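CglIIR protein (Corynebacterium glutamicum, PDB 6F1S) is the C-terminal domain of the CglI restriction endonuclease H subunit, which contains a DEAD-Z1 helicase-like motor that probably hydrolyses NTPs. Local coordinates at residues T113-A116 with L117-E121. Sequence-based numbering, arbitrary orientation.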
loop_
_atom_site.group_PDB
_atom_site.type_symbol
_atom_site.label_atom_id
_atom_site.label_comp_id
_atom_site.label_asym_id
_atom_site.label_seq_id
_atom_site.Cartn_x
_atom_site.Cartn_y
_atom_site.Cartn_z
ATOM N N THR A 113 11.589 -7.434 -7.623
ATOM C CA THR A 113 10.618 -7.489 -8.717
ATOM C C THR A 113 9.659 -6.299 -8.683
ATOM O O THR A 113 9.360 -5.705 -9.716
ATOM C CB THR A 113 9.804 -8.800 -8.669
ATOM O OG1 THR A 113 10.678 -9.907 -8.906
ATOM C CG2 THR A 113 8.700 -8.797 -9.721
ATOM N N ASP A 114 9.187 -5.945 -7.493
ATOM C CA ASP A 114 8.250 -4.832 -7.366
ATOM C C ASP A 114 8.940 -3.460 -7.486
ATOM O O ASP A 114 8.303 -2.473 -7.866
ATOM C CB ASP A 114 7.476 -4.948 -6.049
ATOM C CG ASP A 114 6.446 -6.073 -6.083
ATOM O OD1 ASP A 114 5.879 -6.301 -7.167
ATOM O OD2 ASP A 114 6.208 -6.731 -5.045
ATOM N N GLN A 115 10.236 -3.408 -7.173
ATOM C CA GLN A 115 11.046 -2.222 -7.447
ATOM C C GLN A 115 11.016 -1.926 -8.948
ATOM O O GLN A 115 10.684 -0.814 -9.366
ATOM C CB GLN A 115 12.494 -2.408 -6.977
ATOM C CG GLN A 115 12.809 -1.868 -5.578
ATOM C CD GLN A 115 12.694 -0.350 -5.473
ATOM O OE1 GLN A 115 12.679 0.360 -6.478
ATOM N NE2 GLN A 115 12.598 0.147 -4.251
ATOM N N ALA A 116 11.348 -2.937 -9.752
ATOM C CA ALA A 116 11.383 -2.787 -11.204
ATOM C C ALA A 116 9.994 -2.492 -11.741
ATOM O O ALA A 116 9.844 -1.676 -12.647
ATOM C CB ALA A 116 11.960 -4.042 -11.865
ATOM N N LEU A 117 8.987 -3.166 -11.185
ATOM C CA LEU A 117 7.597 -2.947 -11.580
ATOM C C LEU A 117 7.230 -1.481 -11.412
ATOM O O LEU A 117 6.711 -0.853 -12.335
ATOM C CB LEU A 117 6.647 -3.832 -10.761
ATOM C CG LEU A 117 5.163 -3.902 -11.152
ATOM C CD1 LEU A 117 4.546 -5.197 -10.655
ATOM C CD2 LEU A 117 4.353 -2.711 -10.633
ATOM N N SER A 118 7.512 -0.933 -10.233
ATOM C CA SER A 118 7.110 0.431 -9.922
ATOM C C SER A 118 7.903 1.450 -10.733
ATOM O O SER A 118 7.365 2.479 -11.135
ATOM C CB SER A 118 7.257 0.711 -8.422
ATOM O OG SER A 118 8.609 0.640 -8.006
ATOM N N ARG A 119 9.175 1.168 -10.987
ATOM C CA ARG A 119 9.956 2.065 -11.822
ATOM C C ARG A 119 9.401 2.090 -13.248
ATOM O O ARG A 119 9.389 3.133 -13.897
ATOM C CB ARG A 119 11.431 1.664 -11.821
ATOM C CG ARG A 119 12.133 1.948 -10.505
ATOM C CD ARG A 119 13.642 1.873 -10.661
ATOM N NE ARG A 119 14.345 2.486 -9.536
ATOM C CZ ARG A 119 15.119 1.822 -8.682
ATOM N NH1 ARG A 119 15.300 0.515 -8.829
ATOM N NH2 ARG A 119 15.720 2.468 -7.688
ATOM N N ALA A 120 8.920 0.946 -13.719
ATOM C CA ALA A 120 8.394 0.849 -15.075
ATOM C C ALA A 120 7.013 1.491 -15.230
ATOM O O ALA A 120 6.604 1.819 -16.343
ATOM C CB ALA A 120 8.344 -0.611 -15.517
ATOM N N GLU A 121 6.292 1.666 -14.125
ATOM C CA GLU A 121 4.954 2.260 -14.188
ATOM C C GLU A 121 5.025 3.776 -14.109
ATOM O O GLU A 121 5.292 4.333 -13.051
ATOM C CB GLU A 121 4.065 1.722 -13.070
ATOM C CG GLU A 121 2.663 2.318 -13.054
ATOM C CD GLU A 121 1.948 2.161 -14.384
ATOM O OE1 GLU A 121 1.648 3.193 -15.021
ATOM O OE2 GLU A 121 1.685 1.008 -14.793
#
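Four i to i+4 backbone bonds tie Thr113-Ala116 to Leu117-Ala120 along helix 112-120. This helix is the crossover of a beta-alpha-beta unit between the parallel strands 92-100 and 126-132. Leu117 N donates to Thr113 O at 3.0 Å, and Ser118 N to Asp114 O at 2.9 Å. Arg119 N repeats the pattern with Gln115 O at 3.0 Å, and Ala120 N does so with Ala116 O at the same length. The helix ends at Ala120, and Glu121 is the first residue to leave helical geometry.

Ser118 folds its hydroxyl back onto the preceding turn. With chi1 at 64°, OG sits between the backbone N and the carbonyl carbon. Ser118 OG lies 2.9 Å from Gln115 O and 3.1 Å from Asp114 O, within reach of both carbonyls. The buried hydroxyl also has a hydrogen bond with Asn21 ND2.

Asp114 and Leu117 lie side by side and point the same way. The CD1 methyl of Leu117 comes 3.9 Å from Asp114 OD1, a van der Waals contact. The stronger partner of that oxygen is Arg97 of strand 92-100, in a salt bridge. The Leu117 side chain also touches Arg93 and Arg97 of strand 92-100 and Leu126 of strand 126-132.

Gln115 and Arg119 form a looser polar pair on another side of the helix. The Gln115 chain bends at chi2, whereas Arg119 is extended from CG to NE. The amide and guanidinium planes are 39° apart. Gln115 OE1 lies over one face of the guanidinium, displaced toward its rim, with Arg119 NH1 3.5 Å away.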